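PDB 6KI3: probable AP endonuclease from African swine fever virus, which probably cleaves DNA on the 5' side of apurinic or apyrimidinic sites during repair, using three zinc ions, and probably also removes mismatched 3' ends as an exonuclease. Local coordinates for residues L78-W91 and G113-E125. Residues are numbered along the deposited sequence; the frame is centred on the assembly and turned at random.
With ZN (zinc ion), chain K; nucleotides of chain D; nucleotides of chain B; nucleotides of chain C.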
ATOM      1  N   LEU A  78      11.500  10.598   4.548  1.00 35.36           N
ATOM      2  CA  LEU A  78      10.813   9.485   3.910  1.00 31.54           C
ATOM      3  C   LEU A  78       9.365   9.409   4.371  1.00 27.88           C
ATOM      4  O   LEU A  78       9.065   9.598   5.553  1.00 28.28           O
ATOM      5  CB  LEU A  78      11.522   8.166   4.220  1.00 31.44           C
ATOM      6  CG  LEU A  78      12.726   7.800   3.354  1.00 33.62           C
ATOM      7  CD1 LEU A  78      13.418   6.562   3.901  1.00 32.31           C
ATOM      8  CD2 LEU A  78      12.289   7.576   1.916  1.00 33.87           C
ATOM      9  N   TRP A  79       8.468   9.131   3.428  1.00 29.01           N
ATOM     10  CA  TRP A  79       7.071   8.848   3.747  1.00 28.09           C
ATOM     11  C   TRP A  79       6.942   7.338   3.894  1.00 26.82           C
ATOM     12  O   TRP A  79       6.804   6.615   2.906  1.00 27.13           O
ATOM     13  CB  TRP A  79       6.140   9.388   2.668  1.00 26.03           C
ATOM     14  CG  TRP A  79       4.699   9.419   3.082  1.00 29.69           C
ATOM     15  CD1 TRP A  79       4.018  10.485   3.595  1.00 29.95           C
ATOM     16  CD2 TRP A  79       3.761   8.335   3.024  1.00 27.19           C
ATOM     17  NE1 TRP A  79       2.716  10.134   3.857  1.00 28.27           N
ATOM     18  CE2 TRP A  79       2.532   8.819   3.516  1.00 28.80           C
ATOM     19  CE3 TRP A  79       3.840   7.004   2.603  1.00 26.78           C
ATOM     20  CZ2 TRP A  79       1.394   8.020   3.600  1.00 30.56           C
ATOM     21  CZ3 TRP A  79       2.709   6.213   2.687  1.00 28.52           C
ATOM     22  CH2 TRP A  79       1.503   6.722   3.181  1.00 27.79           C
ATOM     23  N   VAL A  80       6.999   6.856   5.128  1.00 28.14           N
ATOM     24  CA  VAL A  80       6.969   5.426   5.410  1.00 26.60           C
ATOM     25  C   VAL A  80       5.589   5.052   5.930  1.00 27.84           C
ATOM     26  O   VAL A  80       5.020   5.747   6.781  1.00 27.94           O
ATOM     27  CB  VAL A  80       8.066   5.036   6.418  1.00 25.96           C
ATOM     28  CG1 VAL A  80       8.109   3.527   6.600  1.00 25.99           C
ATOM     29  CG2 VAL A  80       9.417   5.564   5.957  1.00 25.90           C
ATOM     30  N   VAL A  81       5.046   3.958   5.407  1.00 26.60           N
ATOM     31  CA  VAL A  81       3.787   3.403   5.880  1.00 24.68           C
ATOM     32  C   VAL A  81       4.050   1.979   6.347  1.00 23.87           C
ATOM     33  O   VAL A  81       4.896   1.268   5.796  1.00 24.45           O
ATOM     34  CB  VAL A  81       2.688   3.444   4.790  1.00 26.79           C
ATOM     35  CG1 VAL A  81       3.044   2.538   3.616  1.00 22.12           C
ATOM     36  CG2 VAL A  81       1.328   3.079   5.372  1.00 26.95           C
ATOM     37  N   ALA A  82       3.342   1.575   7.394  1.00 25.55           N
ATOM     38  CA  ALA A  82       3.442   0.226   7.927  1.00 24.15           C
ATOM     39  C   ALA A  82       2.271  -0.599   7.415  1.00 25.29           C
ATOM     40  O   ALA A  82       1.127  -0.134   7.425  1.00 23.15           O
ATOM     41  CB  ALA A  82       3.456   0.237   9.457  1.00 24.63           C
ATOM     42  N   HIS A  83       2.558  -1.810   6.951  1.00 26.16           N
ATOM     43  CA  HIS A  83       1.508  -2.743   6.573  1.00 24.61           C
ATOM     44  C   HIS A  83       1.134  -3.573   7.791  1.00 26.75           C
ATOM     45  O   HIS A  83       2.008  -4.139   8.456  1.00 25.11           O
ATOM     46  CB  HIS A  83       1.957  -3.645   5.423  1.00 25.81           C
ATOM     47  CG  HIS A  83       0.832  -4.371   4.752  1.00 27.21           C
ATOM     48  ND1 HIS A  83      -0.034  -5.200   5.433  1.00 28.02           N
ATOM     49  CD2 HIS A  83       0.432  -4.395   3.458  1.00 27.19           C
ATOM     50  CE1 HIS A  83      -0.919  -5.700   4.590  1.00 26.11           C
ATOM     51  NE2 HIS A  83      -0.658  -5.228   3.384  1.00 27.55           N
ATOM     52  N   GLY A  84      -0.159  -3.624   8.095  1.00 27.07           N
ATOM     53  CA  GLY A  84      -0.613  -4.403   9.225  1.00 29.18           C
ATOM     54  C   GLY A  84      -0.448  -5.892   8.995  1.00 29.47           C
ATOM     55  O   GLY A  84      -0.263  -6.367   7.873  1.00 27.24           O
ATOM     56  N   THR A  85      -0.507  -6.641  10.091  1.00 27.87           N
ATOM     57  CA  THR A  85      -0.449  -8.089   9.990  1.00 32.73           C
ATOM     58  C   THR A  85      -1.709  -8.620   9.316  1.00 37.09           C
ATOM     59  O   THR A  85      -2.728  -7.932   9.205  1.00 31.68           O
ATOM     60  CB  THR A  85      -0.297  -8.727  11.371  1.00 33.65           C
ATOM     61  OG1 THR A  85      -1.549  -8.661  12.066  1.00 34.01           O
ATOM     62  CG2 THR A  85       0.760  -7.996  12.180  1.00 36.12           C
ATOM     63  N   TYR A  86      -1.631  -9.869   8.860  1.00 34.61           N
ATOM     64  CA  TYR A  86      -2.792 -10.504   8.254  1.00 33.85           C
ATOM     65  C   TYR A  86      -3.861 -10.858   9.278  1.00 34.27           C
ATOM     66  O   TYR A  86      -4.979 -11.208   8.884  1.00 37.34           O
ATOM     67  CB  TYR A  86      -2.358 -11.753   7.484  1.00 38.52           C
ATOM     68  CG  TYR A  86      -1.363 -11.461   6.384  1.00 36.18           C
ATOM     69  CD1 TYR A  86      -1.400 -10.256   5.694  1.00 34.39           C
ATOM     70  CD2 TYR A  86      -0.379 -12.380   6.044  1.00 33.33           C
ATOM     71  CE1 TYR A  86      -0.493  -9.978   4.693  1.00 34.61           C
ATOM     72  CE2 TYR A  86       0.534 -12.111   5.042  1.00 32.21           C
ATOM     73  CZ  TYR A  86       0.471 -10.907   4.370  1.00 33.53           C
ATOM     74  OH  TYR A  86       1.374 -10.625   3.371  1.00 32.87           O
ATOM     75  N   LEU A  87      -3.551 -10.768  10.569  1.00 36.48           N
ATOM     76  CA  LEU A  87      -4.508 -11.042  11.631  1.00 40.82           C
ATOM     77  C   LEU A  87      -5.246  -9.794  12.097  1.00 39.43           C
ATOM     78  O   LEU A  87      -6.057  -9.883  13.024  1.00 43.55           O
ATOM     79  CB  LEU A  87      -3.804 -11.686  12.832  1.00 42.65           C
ATOM     80  CG  LEU A  87      -2.634 -12.640  12.581  1.00 43.76           C
ATOM     81  CD1 LEU A  87      -2.062 -13.134  13.902  1.00 42.53           C
ATOM     82  CD2 LEU A  87      -3.052 -13.809  11.713  1.00 41.26           C
ATOM     83  N   ASP A  88      -4.980  -8.638  11.486  1.00 40.44           N
ATOM     84  CA  ASP A  88      -5.591  -7.375  11.902  1.00 43.11           C
ATOM     85  C   ASP A  88      -6.966  -7.229  11.249  1.00 41.10           C
ATOM     86  O   ASP A  88      -7.202  -6.391  10.376  1.00 39.71           O
ATOM     87  CB  ASP A  88      -4.680  -6.205  11.556  1.00 40.58           C
ATOM     88  CG  ASP A  88      -3.406  -6.192  12.378  1.00 42.42           C
ATOM     89  OD1 ASP A  88      -3.400  -6.783  13.479  1.00 49.17           O
ATOM     90  OD2 ASP A  88      -2.412  -5.587  11.924  1.00 42.45           O
ATOM     91  N   VAL A  89      -7.889  -8.074  11.697  1.00 39.64           N
ATOM     92  CA  VAL A  89      -9.265  -8.055  11.210  1.00 44.34           C
ATOM     93  C   VAL A  89     -10.156  -7.522  12.327  1.00 47.08           C
ATOM     94  O   VAL A  89     -10.631  -8.302  13.164  1.00 50.66           O
ATOM     95  CB  VAL A  89      -9.713  -9.450  10.748  1.00 48.10           C
ATOM     96  CG1 VAL A  89     -11.010  -9.359   9.961  1.00 46.06           C
ATOM     97  CG2 VAL A  89      -8.619 -10.110   9.918  1.00 41.03           C
ATOM     98  N   PRO A  90     -10.410  -6.210  12.380  1.00 48.15           N
ATOM     99  CA  PRO A  90     -11.142  -5.649  13.527  1.00 49.87           C
ATOM    100  C   PRO A  90     -12.604  -6.053  13.583  1.00 53.40           C
ATOM    101  O   PRO A  90     -13.233  -5.882  14.635  1.00 52.61           O
ATOM    102  CB  PRO A  90     -10.999  -4.130  13.333  1.00 47.50           C
ATOM    103  CG  PRO A  90      -9.951  -3.950  12.268  1.00 48.62           C
ATOM    104  CD  PRO A  90     -10.009  -5.172  11.418  1.00 45.16           C
ATOM    105  N   TRP A  91     -13.165  -6.577  12.496  1.00 52.31           N
ATOM    106  CA  TRP A  91     -14.568  -6.966  12.448  1.00 50.37           C
ATOM    107  C   TRP A  91     -14.770  -8.467  12.611  1.00 51.85           C
ATOM    108  O   TRP A  91     -15.882  -8.959  12.393  1.00 56.44           O
ATOM    109  CB  TRP A  91     -15.198  -6.493  11.137  1.00 51.64           C
ATOM    110  CG  TRP A  91     -14.311  -6.688   9.950  1.00 50.03           C
ATOM    111  CD1 TRP A  91     -14.199  -7.812   9.185  1.00 47.80           C
ATOM    112  CD2 TRP A  91     -13.405  -5.729   9.391  1.00 47.22           C
ATOM    113  NE1 TRP A  91     -13.280  -7.612   8.183  1.00 47.36           N
ATOM    114  CE2 TRP A  91     -12.778  -6.341   8.288  1.00 45.76           C
ATOM    115  CE3 TRP A  91     -13.065  -4.413   9.716  1.00 46.19           C
ATOM    116  CZ2 TRP A  91     -11.830  -5.682   7.509  1.00 42.29           C
ATOM    117  CZ3 TRP A  91     -12.123  -3.760   8.941  1.00 43.79           C
ATOM    118  CH2 TRP A  91     -11.517  -4.395   7.851  1.00 44.56           C
ATOM    119  N   GLY A 113       7.409   7.861  13.651  1.00 30.38           N
ATOM    120  CA  GLY A 113       7.141   8.745  12.536  1.00 30.18           C
ATOM    121  C   GLY A 113       6.610   8.076  11.291  1.00 30.72           C
ATOM    122  O   GLY A 113       6.731   8.641  10.200  1.00 28.84           O
ATOM    123  N   ILE A 114       6.030   6.886  11.415  1.00 28.83           N
ATOM    124  CA  ILE A 114       5.399   6.224  10.279  1.00 28.79           C
ATOM    125  C   ILE A 114       4.029   6.846  10.049  1.00 31.31           C
ATOM    126  O   ILE A 114       3.261   7.061  10.995  1.00 31.82           O
ATOM    127  CB  ILE A 114       5.306   4.707  10.518  1.00 27.12           C
ATOM    128  CG1 ILE A 114       6.679   4.062  10.311  1.00 25.51           C
ATOM    129  CG2 ILE A 114       4.271   4.073   9.601  1.00 29.40           C
ATOM    130  CD1 ILE A 114       6.708   2.578  10.585  1.00 26.84           C
ATOM    131  N   LYS A 115       3.719   7.141   8.785  1.00 30.16           N
ATOM    132  CA  LYS A 115       2.555   7.953   8.456  1.00 31.25           C
ATOM    133  C   LYS A 115       1.235   7.196   8.552  1.00 32.72           C
ATOM    134  O   LYS A 115       0.194   7.829   8.755  1.00 31.14           O
ATOM    135  CB  LYS A 115       2.703   8.531   7.048  1.00 28.55           C
ATOM    136  CG  LYS A 115       4.028   9.236   6.802  1.00 30.18           C
ATOM    137  CD  LYS A 115       4.107  10.563   7.542  1.00 32.34           C
ATOM    138  CE  LYS A 115       5.392  11.303   7.198  1.00 34.15           C
ATOM    139  NZ  LYS A 115       5.451  12.658   7.813  1.00 42.79           N
ATOM    140  N   GLY A 116       1.238   5.875   8.406  1.00 29.57           N
ATOM    141  CA  GLY A 116      -0.033   5.176   8.415  1.00 28.00           C
ATOM    142  C   GLY A 116       0.130   3.685   8.600  1.00 27.76           C
ATOM    143  O   GLY A 116       1.243   3.156   8.669  1.00 27.90           O
ATOM    144  N   LEU A 117      -1.017   3.009   8.678  1.00 26.20           N
ATOM    145  CA  LEU A 117      -1.085   1.562   8.827  1.00 30.04           C
ATOM    146  C   LEU A 117      -2.116   1.011   7.854  1.00 29.47           C
ATOM    147  O   LEU A 117      -3.271   1.448   7.858  1.00 30.70           O
ATOM    148  CB  LEU A 117      -1.449   1.163  10.262  1.00 25.77           C
ATOM    149  CG  LEU A 117      -1.388  -0.331  10.587  1.00 26.36           C
ATOM    150  CD1 LEU A 117       0.054  -0.815  10.637  1.00 24.29           C
ATOM    151  CD2 LEU A 117      -2.104  -0.631  11.896  1.00 32.00           C
ATOM    152  N   VAL A 118      -1.699   0.056   7.028  1.00 28.51           N
ATOM    153  CA  VAL A 118      -2.571  -0.537   6.022  1.00 27.92           C
ATOM    154  C   VAL A 118      -3.283  -1.742   6.621  1.00 25.97           C
ATOM    155  O   VAL A 118      -2.639  -2.659   7.146  1.00 27.80           O
ATOM    156  CB  VAL A 118      -1.776  -0.938   4.769  1.00 29.09           C
ATOM    157  CG1 VAL A 118      -2.702  -1.554   3.729  1.00 25.75           C
ATOM    158  CG2 VAL A 118      -1.043   0.265   4.194  1.00 30.42           C
ATOM    159  N   LEU A 119      -4.609  -1.743   6.542  1.00 27.35           N
ATOM    160  CA  LEU A 119      -5.425  -2.883   6.930  1.00 30.31           C
ATOM    161  C   LEU A 119      -6.217  -3.366   5.724  1.00 27.74           C
ATOM    162  O   LEU A 119      -6.619  -2.574   4.866  1.00 27.74           O
ATOM    163  CB  LEU A 119      -6.382  -2.533   8.079  1.00 26.97           C
ATOM    164  CG  LEU A 119      -5.743  -2.093   9.398  1.00 31.52           C
ATOM    165  CD1 LEU A 119      -6.788  -1.992  10.501  1.00 35.25           C
ATOM    166  CD2 LEU A 119      -4.623  -3.039   9.798  1.00 29.15           C
ATOM    167  N   HIS A 120      -6.434  -4.677   5.662  1.00 25.73           N
ATOM    168  CA  HIS A 120      -7.126  -5.290   4.537  1.00 30.00           C
ATOM    169  C   HIS A 120      -8.629  -5.284   4.772  1.00 31.94           C
ATOM    170  O   HIS A 120      -9.105  -5.752   5.811  1.00 34.85           O
ATOM    171  CB  HIS A 120      -6.636  -6.720   4.315  1.00 28.10           C
ATOM    172  CG  HIS A 120      -5.292  -6.798   3.665  1.00 27.68           C
ATOM    173  ND1 HIS A 120      -4.683  -7.994   3.352  1.00 26.14           N
ATOM    174  CD2 HIS A 120      -4.438  -5.826   3.265  1.00 28.17           C
ATOM    175  CE1 HIS A 120      -3.513  -7.755   2.789  1.00 28.56           C
ATOM    176  NE2 HIS A 120      -3.341  -6.447   2.724  1.00 30.95           N
ATOM    177  N   LEU A 121      -9.369  -4.752   3.804  1.00 31.01           N
ATOM    178  CA  LEU A 121     -10.821  -4.811   3.859  1.00 32.14           C
ATOM    179  C   LEU A 121     -11.292  -6.253   3.731  1.00 37.93           C
ATOM    180  O   LEU A 121     -10.711  -7.050   2.991  1.00 39.24           O
ATOM    181  CB  LEU A 121     -11.434  -3.961   2.747  1.00 33.86           C
ATOM    182  CG  LEU A 121     -11.355  -2.444   2.905  1.00 32.56           C
ATOM    183  CD1 LEU A 121     -11.824  -1.757   1.636  1.00 29.74           C
ATOM    184  CD2 LEU A 121     -12.185  -1.998   4.098  1.00 36.11           C
ATOM    185  N   GLY A 122     -12.347  -6.586   4.467  1.00 40.72           N
ATOM    186  CA  GLY A 122     -12.936  -7.902   4.369  1.00 41.24           C
ATOM    187  C   GLY A 122     -14.029  -7.963   3.320  1.00 43.17           C
ATOM    188  O   GLY A 122     -14.513  -6.947   2.825  1.00 39.06           O
ATOM    189  N   ALA A 123     -14.413  -9.190   2.978  1.00 42.52           N
ATOM    190  CA  ALA A 123     -15.504  -9.403   2.037  1.00 45.96           C
ATOM    191  C   ALA A 123     -16.837  -9.366   2.771  1.00 47.87           C
ATOM    192  O   ALA A 123     -17.666 -10.270   2.619  1.00 50.60           O
ATOM    193  CB  ALA A 123     -15.324 -10.730   1.300  1.00 46.85           C
ATOM    194  N   VAL A 124     -17.047  -8.324   3.574  1.00 45.40           N
ATOM    195  CA  VAL A 124     -18.238  -8.210   4.406  1.00 46.44           C
ATOM    196  C   VAL A 124     -18.958  -6.906   4.089  1.00 49.23           C
ATOM    197  O   VAL A 124     -18.496  -6.110   3.265  1.00 46.08           O
ATOM    198  CB  VAL A 124     -17.882  -8.293   5.903  1.00 47.33           C
ATOM    199  CG1 VAL A 124     -17.239  -9.636   6.224  1.00 43.05           C
ATOM    200  CG2 VAL A 124     -16.961  -7.150   6.295  1.00 45.35           C
ATOM    201  N   GLU A 125     -20.094  -6.685   4.746  1.00 51.31           N
ATOM    202  CA  GLU A 125     -20.886  -5.492   4.501  1.00 50.24           C
ATOM    203  C   GLU A 125     -20.192  -4.260   5.086  1.00 46.27           C
ATOM    204  O   GLU A 125     -19.439  -4.365   6.057  1.00 47.20           O
ATOM    205  CB  GLU A 125     -22.277  -5.644   5.109  1.00 51.55           C
TER
HETATM  206 ZN    ZN K 303      -1.821  -5.478   1.576  1.00 26.00          ZN
ATOM    207  P    DG D  10      -7.001 -16.472  13.766  1.00 50.44           P
ATOM    208  OP1  DG D  10      -8.471 -16.556  13.908  1.00 57.22           O
ATOM    209  OP2  DG D  10      -6.242 -17.639  13.265  1.00 48.14           O
ATOM    210  O5'  DG D  10      -6.649 -15.222  12.837  1.00 47.41           O
ATOM    211  C5'  DG D  10      -7.250 -13.960  13.089  1.00 47.02           C
ATOM    212  C4'  DG D  10      -7.896 -13.405  11.832  1.00 45.04           C
ATOM    213  O4'  DG D  10      -6.899 -13.281  10.788  1.00 46.07           O
ATOM    214  C3'  DG D  10      -9.011 -14.258  11.242  1.00 42.53           C
ATOM    215  O3'  DG D  10      -9.974 -13.418  10.626  1.00 50.70           O
ATOM    216  C2'  DG D  10      -8.274 -15.117  10.217  1.00 40.62           C
ATOM    217  C1'  DG D  10      -7.190 -14.165   9.721  1.00 45.62           C
ATOM    218  N9   DG D  10      -5.950 -14.837   9.340  1.00 44.56           N
ATOM    219  C8   DG D  10      -5.243 -15.752  10.081  1.00 44.89           C
ATOM    220  N7   DG D  10      -4.163 -16.178   9.487  1.00 43.49           N
ATOM    221  C5   DG D  10      -4.152 -15.503   8.274  1.00 40.99           C
ATOM    222  C6   DG D  10      -3.223 -15.557   7.208  1.00 36.03           C
ATOM    223  O6   DG D  10      -2.191 -16.236   7.122  1.00 36.54           O
ATOM    224  N1   DG D  10      -3.587 -14.711   6.163  1.00 39.11           N
ATOM    225  C2   DG D  10      -4.708 -13.913   6.152  1.00 38.61           C
ATOM    226  N2   DG D  10      -4.892 -13.165   5.054  1.00 36.01           N
ATOM    227  N3   DG D  10      -5.585 -13.852   7.144  1.00 39.95           N
ATOM    228  C4   DG D  10      -5.245 -14.670   8.169  1.00 40.99           C
TER
ATOM    229  P    DC B   9       2.125 -15.310  -2.798  1.00 41.29           P
ATOM    230  OP1  DC B   9       2.369 -14.641  -4.054  1.00 37.06           O
ATOM    231  OP2  DC B   9       3.237 -15.851  -2.054  1.00 42.28           O
ATOM    232  O5'  DC B   9       1.337 -14.292  -1.893  1.00 36.21           O
ATOM    233  C5'  DC B   9       0.248 -13.594  -2.460  1.00 37.55           C
ATOM    234  C4'  DC B   9      -0.477 -12.775  -1.426  1.00 36.14           C
ATOM    235  O4'  DC B   9      -1.129 -13.639  -0.491  1.00 38.39           O
ATOM    236  C3'  DC B   9       0.391 -11.866  -0.575  1.00 37.43           C
ATOM    237  O3'  DC B   9       0.446 -10.593  -1.195  1.00 31.11           O
ATOM    238  C2'  DC B   9      -0.401 -11.756   0.711  1.00 36.52           C
ATOM    239  C1'  DC B   9      -1.359 -12.940   0.699  1.00 35.61           C
ATOM    240  N1   DC B   9      -1.128 -13.863   1.794  1.00 35.63           N
ATOM    241  C2   DC B   9      -2.011 -13.884   2.868  1.00 36.81           C
ATOM    242  O2   DC B   9      -2.985 -13.133   2.853  1.00 38.43           O
ATOM    243  N3   DC B   9      -1.799 -14.746   3.878  1.00 35.51           N
ATOM    244  C4   DC B   9      -0.735 -15.546   3.856  1.00 36.64           C
ATOM    245  N4   DC B   9      -0.548 -16.356   4.887  1.00 38.03           N
ATOM    246  C5   DC B   9       0.186 -15.541   2.776  1.00 37.92           C
ATOM    247  C6   DC B   9      -0.041 -14.687   1.779  1.00 36.74           C
TER
ATOM    248  O5' 3DR C   1       0.702  -7.655  -0.557  1.00 33.08           O
ATOM    249  P   3DR C   1      -0.906  -7.616  -0.600  1.00 26.94           P
ATOM    250  OP1 3DR C   1      -1.297  -7.277   0.818  1.00 29.09           O
ATOM    251  OP2 3DR C   1      -1.200  -6.536  -1.609  1.00 28.08           O
ATOM    252  OP3 3DR C   1      -1.303  -9.009  -1.026  1.00 30.61           O
ATOM    253  C2' 3DR C   1       4.580  -7.336   1.520  1.00 25.79           C
ATOM    254  C5' 3DR C   1       1.399  -8.239   0.541  1.00 27.94           C
ATOM    255  C4' 3DR C   1       2.869  -8.359   0.160  1.00 28.69           C
ATOM    256  O4' 3DR C   1       3.290  -7.143  -0.461  1.00 30.08           O
ATOM    257  C1' 3DR C   1       4.445  -6.611   0.189  1.00 26.98           C
ATOM    258  C3' 3DR C   1       3.757  -8.599   1.369  1.00 27.44           C
ATOM    259  O3' 3DR C   1       4.638  -9.688   1.090  1.00 31.46           O
TER
HETATM  260  O   HOH W   1       7.204   8.517   7.345  1.00 25.67           O
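His83 and His120, at the C-terminal ends of two neighbouring parallel strands of a TIM barrel, bind one zinc ion of the endonuclease active site. His83 NE2 lies 2.2 Å from the zinc and His120 NE2 2.1 Å; OP1 of the abasic-site analogue 3DR1 of chain C, 2.0 Å away, brings the DNA phosphate onto the metal, and Glu147 completes the set. The two imidazole planes stand at 83° to each other. His83 has CG anti to the backbone N (chi1 -165°), and its rotation is fixed from the far side of the ring, where ND1 donates in the ring plane to a lone pair of Gly84 O at 2.7 Å. Behind the metal, Ala82 N donates a hydrogen bond to Gly116 O, Val118 N to Ala82 O and Gly84 N to Val118 O, setting the two histidine-bearing strand ends side by side. At the other end Lys115 N hydrogen-bonds Val80 O almost head-on, while Lys115 CG rests over the five-membered ring of Trp79, 3.4 Å from its centroid. Beyond the strands, the Trp91 indole brings CZ2 within 3.2 Å of His120 O, and Tyr86 lays one ring face over the base of DC9 of chain B. Helix 96-112 makes the right-handed crossover between strands 79-83 and 116-120, which strands 46-49 and 143-147 flank in the barrel.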